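Local coordinates for protein putrescine aminotransferase (Halomonas elongata DSM 2581, PDB 6GWI) that probably transfers amino groups from amines such as putrescine to a keto or aldehyde acceptor, using bound pyridoxal-5'-phosphate as cofactor, at residues Tyr63-Leu68 against Leu334-Ala339; Gly286-Ser289 against Pro293-Gly296. All blocks are in the same frame, centred on the assembly; numbering follows the deposited sequence.

Contact 1 of 2, residues Tyr63-Leu68 against Leu334-Ala339; sequences YGRREL and LELLEA
Leu336 reaches out from the last turns of its helix and puts both methyls against the start of helix 66-78, meeting three side chains there. The apolar part centres on CD1. It lies 3.7 Å from Glu67 CB, and Leu68 CD2 stands 4.1 Å from the same Leu336 CD1, the two leucine side chains running antiparallel past one another. Arg65 NH2 lies against both methyls, 3.7 Å from Leu336 CD2 and nearly as close to CD1, with CD2 oblique to the guanidinium plane.

The charged part is local to Tyr63-Leu68. Arg65, the N-cap residue, folds back through bends at chi2 (-57°) and chi3, which brings its guanidinium beside the carboxylate of Glu67. NE and NH2 both grip one oxygen side-on: Arg65 NE to Glu67 OE1 is 3.3 Å, and Arg65 NH2 to Glu67 OE1 is 3.1 Å. OE1 lies in the guanidinium plane, but both nitrogens reach it from one face of the carboxylate, NE on the syn side and 31° out of its plane, NH2 from above (46°). A weak bond from NH2 to OE2 adds to the salt bridge. Arg65 NH2 also pairs with Glu340, just beyond helix 324-339. With an alanine here, Glu67 and Glu340 would probably lose the cation they share, and one side of the Leu336 methyls would be uncovered.

This is helix-end packing at the periphery of the class-III aminotransferase fold. Leu61 lies against Leu336 from the loop ahead of helix 66-78, while Leu334 packs on Leu96 and Leu100 of helix 91-103.

Contact 2 of 2, residues Gly286-Ser289 against Pro293-Gly296; sequences GLSS and PIGG
The backbone leaves a short 3-10 segment at Gly286-Leu287, turns with Ser289 N bonded to Gly286 O, and returns as the extended approach to strand 295-300, keeping Ser288 and Ile294 CA atoms 7.0 Å apart. Side chains fill that gap. Ile294 places its CG2 methyl against Ser288, 3.8 Å from Ser288 CB, and its CG1 near Leu287. The Leu287 and Ile294 side chains are set roughly perpendicular, with Leu287 CD2 4.0 Å from Ile294 CG2. With CG anti to the backbone N (chi1 174°), Leu287 extends toward the strand; its CD2 also lies 3.8 Å from Ile294 O and 4.0 Å from Gly295 CA, so one methyl spans side chain and main chain alike.

A water supplies the polar link. It donates to Ser288 OG at 2.9 Å and to Ile294 O at 2.6 Å, bridging the turn to the strand's approach. Ser288 OG also bonds the carbonyl O of Leu292, within the same loop. This buried hydroxyl therefore has both a water and a main-chain partner.

Gly295 lies near the bound pyridoxal-5'-phosphate, and Lys285, which lines the cofactor pocket, immediately precedes Gly286, so the hairpin connection closes beside the active site. Leu287 and Ile294 both pack on Ala330 of helix 324-339, while Leu100 and Leu96 of helix 91-103 meet Leu287 and Ile294 respectively. Ser288 also touches Tyr320 of the second subunit. Strand 295-300 runs antiparallel between strands 108-114 and 280-283.

Helix 324-339 is common ground: contact 1 uses its C-terminal end, whereas contact 2 rests on an earlier part of it, around Ala330. They lie about 13 Å apart, centre to centre, and touch directly, with Leu334 CD2 4.1 Å from Leu287 O and Leu68 CD1 4.2 Å from Ser289 CB. Contact 2 is buried near the cofactor and pairs apolar packing with a water bridge. Contact 1, farther from the chain's centre and only partly buried, joins helix ends and sets a leucine against both apolar carbons and a salt-bridged guanidinium. In sequence, both segments of contact 2 fall within the 265 residues between the two segments of contact 1.

Contact 1 of 2, residues Tyr63-Leu68 against Leu334-Ala339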
ATOM      1  N   TYR B  63       2.933   6.136 -22.453  1.00 35.84           N
ATOM      2  CA  TYR B  63       1.944   7.131 -22.078  1.00 33.41           C
ATOM      3  C   TYR B  63       0.992   7.382 -23.242  1.00 24.83           C
ATOM      4  O   TYR B  63       1.360   7.251 -24.413  1.00 31.27           O
ATOM      5  CB  TYR B  63       2.633   8.432 -21.659  1.00 42.63           C
ATOM      6  CG  TYR B  63       3.661   8.259 -20.551  1.00 28.68           C
ATOM      7  CD1 TYR B  63       3.286   8.297 -19.212  1.00 24.13           C
ATOM      8  CD2 TYR B  63       5.006   8.065 -20.846  1.00 29.65           C
ATOM      9  CE1 TYR B  63       4.219   8.142 -18.201  1.00 25.15           C
ATOM     10  CE2 TYR B  63       5.946   7.908 -19.839  1.00 30.04           C
ATOM     11  CZ  TYR B  63       5.546   7.948 -18.520  1.00 34.51           C
ATOM     12  OH  TYR B  63       6.473   7.794 -17.515  1.00 30.65           O
ATOM     13  N   GLY B  64      -0.236   7.766 -22.906  1.00 32.65           N
ATOM     14  CA  GLY B  64      -1.222   8.121 -23.906  1.00 33.90           C
ATOM     15  C   GLY B  64      -2.056   6.988 -24.460  1.00 32.45           C
ATOM     16  O   GLY B  64      -2.623   7.139 -25.548  1.00 27.09           O
ATOM     17  N   ARG B  65      -2.172   5.866 -23.752  1.00 29.84           N
ATOM     18  CA  ARG B  65      -2.998   4.752 -24.224  1.00 35.90           C
ATOM     19  C   ARG B  65      -4.460   5.070 -23.936  1.00 30.10           C
ATOM     20  O   ARG B  65      -4.926   4.955 -22.799  1.00 26.02           O
ATOM     21  CB  ARG B  65      -2.586   3.435 -23.573  1.00 39.47           C
ATOM     22  CG  ARG B  65      -1.246   2.873 -24.030  1.00 89.12           C
ATOM     23  CD  ARG B  65      -1.190   2.665 -25.553  1.00108.37           C
ATOM     24  NE  ARG B  65      -2.283   1.832 -26.064  1.00 89.00           N
ATOM     25  CZ  ARG B  65      -2.135   0.650 -26.669  1.00 62.64           C
ATOM     26  NH1 ARG B  65      -0.934   0.121 -26.861  1.00 45.14           N
ATOM     27  NH2 ARG B  65      -3.205  -0.007 -27.093  1.00 65.79           N
ATOM     28  N   ARG B  66      -5.190   5.460 -24.982  1.00 29.69           N
ATOM     29  CA  ARG B  66      -6.585   5.850 -24.820  1.00 27.67           C
ATOM     30  C   ARG B  66      -7.407   4.735 -24.182  1.00 26.67           C
ATOM     31  O   ARG B  66      -8.308   5.003 -23.378  1.00 32.09           O
ATOM     32  CB  ARG B  66      -7.177   6.238 -26.177  1.00 28.22           C
ATOM     33  CG  ARG B  66      -8.151   7.415 -26.121  1.00 59.11           C
ATOM     34  CD  ARG B  66      -9.440   7.134 -26.885  1.00 63.73           C
ATOM     35  NE  ARG B  66      -9.574   7.934 -28.101  0.65 51.26           N
ATOM     36  CZ  ARG B  66     -10.423   7.656 -29.088  0.64 36.98           C
ATOM     37  NH1 ARG B  66     -10.480   8.439 -30.157  0.76 44.21           N
ATOM     38  NH2 ARG B  66     -11.210   6.590 -29.011  0.37 38.65           N
ATOM     39  N   GLU B  67      -7.105   3.476 -24.518  1.00 28.37           N
ATOM     40  CA  GLU B  67      -7.919   2.366 -24.031  1.00 36.40           C
ATOM     41  C   GLU B  67      -7.867   2.259 -22.512  1.00 30.56           C
ATOM     42  O   GLU B  67      -8.868   1.911 -21.875  1.00 28.45           O
ATOM     43  CB  GLU B  67      -7.463   1.047 -24.660  1.00 56.96           C
ATOM     44  CG  GLU B  67      -7.636   0.964 -26.168  1.00 77.07           C
ATOM     45  CD  GLU B  67      -6.357   1.259 -26.921  1.00 66.43           C
ATOM     46  OE1 GLU B  67      -5.515   2.016 -26.393  1.00 45.30           O
ATOM     47  OE2 GLU B  67      -6.188   0.728 -28.039  1.00 66.79           O
ATOM     48  N   LEU B  68      -6.702   2.524 -21.914  1.00 29.69           N
ATOM     49  CA  LEU B  68      -6.603   2.482 -20.459  1.00 27.30           C
ATOM     50  C   LEU B  68      -7.382   3.627 -19.825  1.00 23.22           C
ATOM     51  O   LEU B  68      -8.009   3.451 -18.774  1.00 23.28           O
ATOM     52  CB  LEU B  68      -5.141   2.525 -20.021  1.00 25.71           C
ATOM     53  CG  LEU B  68      -4.252   1.349 -20.430  1.00 27.79           C
ATOM     54  CD1 LEU B  68      -2.906   1.468 -19.726  1.00 30.83           C
ATOM     55  CD2 LEU B  68      -4.892   0.002 -20.123  1.00 25.23           C
ATOM     56  N   LEU B 334      -3.552  -5.830 -19.442  1.00 25.56           N
ATOM     57  CA  LEU B 334      -3.160  -7.196 -19.778  1.00 31.02           C
ATOM     58  C   LEU B 334      -3.731  -7.624 -21.128  1.00 29.26           C
ATOM     59  O   LEU B 334      -3.035  -8.258 -21.929  1.00 25.72           O
ATOM     60  CB  LEU B 334      -3.608  -8.165 -18.685  1.00 28.61           C
ATOM     61  CG  LEU B 334      -3.046  -7.933 -17.282  1.00 27.25           C
ATOM     62  CD1 LEU B 334      -3.641  -8.945 -16.319  1.00 27.11           C
ATOM     63  CD2 LEU B 334      -1.527  -8.019 -17.289  1.00 33.66           C
ATOM     64  N   GLU B 335      -5.004  -7.309 -21.390  1.00 39.64           N
ATOM     65  CA  GLU B 335      -5.616  -7.688 -22.661  1.00 36.85           C
ATOM     66  C   GLU B 335      -4.880  -7.058 -23.839  1.00 31.50           C
ATOM     67  O   GLU B 335      -4.718  -7.688 -24.891  1.00 30.68           O
ATOM     68  CB  GLU B 335      -7.089  -7.278 -22.680  1.00 65.14           C
ATOM     69  CG  GLU B 335      -7.985  -8.110 -21.775  1.00 68.70           C
ATOM     70  CD  GLU B 335      -9.344  -7.468 -21.540  1.00 51.97           C
ATOM     71  OE1 GLU B 335      -9.521  -6.282 -21.890  1.00 53.06           O
ATOM     72  OE2 GLU B 335     -10.236  -8.149 -20.992  1.00 40.71           O
ATOM     73  N   LEU B 336      -4.447  -5.804 -23.687  1.00 32.20           N
ATOM     74  CA  LEU B 336      -3.713  -5.130 -24.752  1.00 32.23           C
ATOM     75  C   LEU B 336      -2.319  -5.724 -24.913  1.00 33.35           C
ATOM     76  O   LEU B 336      -1.879  -6.006 -26.035  1.00 33.07           O
ATOM     77  CB  LEU B 336      -3.623  -3.635 -24.454  1.00 34.21           C
ATOM     78  CG  LEU B 336      -4.931  -2.856 -24.577  1.00 26.95           C
ATOM     79  CD1 LEU B 336      -4.768  -1.463 -23.996  1.00 27.40           C
ATOM     80  CD2 LEU B 336      -5.374  -2.788 -26.029  1.00 30.27           C
ATOM     81  N   LEU B 337      -1.608  -5.927 -23.799  1.00 28.05           N
ATOM     82  CA  LEU B 337      -0.287  -6.540 -23.871  1.00 33.86           C
ATOM     83  C   LEU B 337      -0.347  -7.856 -24.630  1.00 31.93           C
ATOM     84  O   LEU B 337       0.542  -8.164 -25.433  1.00 29.30           O
ATOM     85  CB  LEU B 337       0.270  -6.779 -22.468  1.00 27.31           C
ATOM     86  CG  LEU B 337       0.840  -5.577 -21.717  1.00 36.13           C
ATOM     87  CD1 LEU B 337       1.053  -5.925 -20.250  1.00 35.88           C
ATOM     88  CD2 LEU B 337       2.136  -5.122 -22.357  1.00 21.97           C
ATOM     89  N   GLU B 338      -1.396  -8.644 -24.386  1.00 32.07           N
ATOM     90  CA  GLU B 338      -1.546  -9.941 -25.032  1.00 39.30           C
ATOM     91  C   GLU B 338      -2.038  -9.798 -26.469  1.00 40.84           C
ATOM     92  O   GLU B 338      -1.467 -10.394 -27.388  1.00 33.74           O
ATOM     93  CB  GLU B 338      -2.514 -10.810 -24.224  1.00 53.50           C
ATOM     94  CG  GLU B 338      -2.621 -12.246 -24.706  1.00 78.65           C
ATOM     95  CD  GLU B 338      -3.490 -13.101 -23.803  1.00 82.79           C
ATOM     96  OE1 GLU B 338      -4.444 -12.560 -23.204  1.00 96.09           O
ATOM     97  OE2 GLU B 338      -3.220 -14.315 -23.693  1.00 82.76           O
ATOM     98  N   ALA B 339      -3.104  -9.018 -26.678  1.00 39.90           N
ATOM     99  CA  ALA B 339      -3.701  -8.930 -28.007  1.00 35.28           C
ATOM    100  C   ALA B 339      -2.744  -8.310 -29.014  1.00 34.95           C
ATOM    101  O   ALA B 339      -2.777  -8.661 -30.198  1.00 38.28           O
ATOM    102  CB  ALA B 339      -4.997  -8.122 -27.955  1.00 37.39           C
TER

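Contact 2 of 2, residues Gly286-Ser289 against Pro293-Gly296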
ATOM      1  N   GLY B 286       4.123  -2.995 -13.639  1.00 23.86           N
ATOM      2  CA  GLY B 286       3.641  -3.222 -14.996  1.00 22.23           C
ATOM      3  C   GLY B 286       2.256  -3.835 -15.078  1.00 25.65           C
ATOM      4  O   GLY B 286       1.656  -3.831 -16.161  1.00 22.62           O
ATOM      5  N   LEU B 287       1.745  -4.366 -13.964  1.00 22.67           N
ATOM      6  CA  LEU B 287       0.407  -4.951 -13.929  1.00 22.07           C
ATOM      7  C   LEU B 287      -0.638  -4.029 -14.540  1.00 22.28           C
ATOM      8  O   LEU B 287      -1.593  -4.495 -15.174  1.00 22.55           O
ATOM      9  CB  LEU B 287       0.048  -5.278 -12.478  1.00 17.51           C
ATOM     10  CG  LEU B 287      -1.361  -5.775 -12.173  1.00 25.16           C
ATOM     11  CD1 LEU B 287      -1.711  -6.990 -13.022  1.00 23.67           C
ATOM     12  CD2 LEU B 287      -1.465  -6.090 -10.686  1.00 27.20           C
ATOM     13  N   SER B 288      -0.483  -2.721 -14.344  1.00 21.27           N
ATOM     14  CA  SER B 288      -1.427  -1.731 -14.847  1.00 19.96           C
ATOM     15  C   SER B 288      -0.750  -0.693 -15.738  1.00 17.78           C
ATOM     16  O   SER B 288      -1.336   0.359 -16.010  1.00 23.54           O
ATOM     17  CB  SER B 288      -2.125  -1.039 -13.675  1.00 24.75           C
ATOM     18  OG  SER B 288      -1.180  -0.356 -12.868  1.00 25.55           O
ATOM     19  N   SER B 289       0.466  -0.976 -16.206  1.00 22.08           N
ATOM     20  CA  SER B 289       1.324   0.031 -16.839  1.00 22.19           C
ATOM     21  C   SER B 289       1.420   1.286 -15.974  1.00 18.23           C
ATOM     22  O   SER B 289       1.674   2.386 -16.471  1.00 23.34           O
ATOM     23  CB  SER B 289       0.835   0.392 -18.246  1.00 19.05           C
ATOM     24  OG  SER B 289       1.172  -0.617 -19.184  1.00 24.70           O
ATOM     25  N   PRO B 293      -2.862   2.498  -9.275  1.00 29.76           N
ATOM     26  CA  PRO B 293      -2.151   1.614  -8.341  1.00 26.46           C
ATOM     27  C   PRO B 293      -2.910   0.317  -8.115  1.00 18.49           C
ATOM     28  O   PRO B 293      -4.101   0.320  -7.795  1.00 22.42           O
ATOM     29  CB  PRO B 293      -2.062   2.435  -7.045  1.00 19.10           C
ATOM     30  CG  PRO B 293      -2.515   3.796  -7.379  1.00 30.88           C
ATOM     31  CD  PRO B 293      -3.383   3.698  -8.601  1.00 27.30           C
ATOM     32  N   ILE B 294      -2.200  -0.794  -8.272  1.00 20.61           N
ATOM     33  CA  ILE B 294      -2.747  -2.103  -7.949  1.00 16.95           C
ATOM     34  C   ILE B 294      -1.593  -3.090  -7.896  1.00 20.10           C
ATOM     35  O   ILE B 294      -0.637  -2.993  -8.675  1.00 19.79           O
ATOM     36  CB  ILE B 294      -3.819  -2.541  -8.963  1.00 18.44           C
ATOM     37  CG1 ILE B 294      -4.326  -3.946  -8.621  1.00 18.08           C
ATOM     38  CG2 ILE B 294      -3.276  -2.496 -10.396  1.00 18.89           C
ATOM     39  CD1 ILE B 294      -5.611  -4.323  -9.331  1.00 25.86           C
ATOM     40  N   GLY B 295      -1.658  -4.020  -6.953  1.00 20.34           N
ATOM     41  CA  GLY B 295      -0.689  -5.090  -6.873  1.00 27.55           C
ATOM     42  C   GLY B 295      -1.378  -6.350  -6.404  1.00 26.65           C
ATOM     43  O   GLY B 295      -2.608  -6.378  -6.305  1.00 17.88           O
ATOM     44  N   GLY B 296      -0.614  -7.397  -6.128  1.00 16.98           N
ATOM     45  CA  GLY B 296      -1.198  -8.605  -5.579  1.00 22.18           C
ATOM     46  C   GLY B 296      -0.143  -9.669  -5.397  1.00 19.01           C
ATOM     47  O   GLY B 296       1.046  -9.457  -5.653  1.00 16.57           O
TER
HETATM   48  O   HOH W   1       0.345  -1.735 -10.775  1.00 20.57           O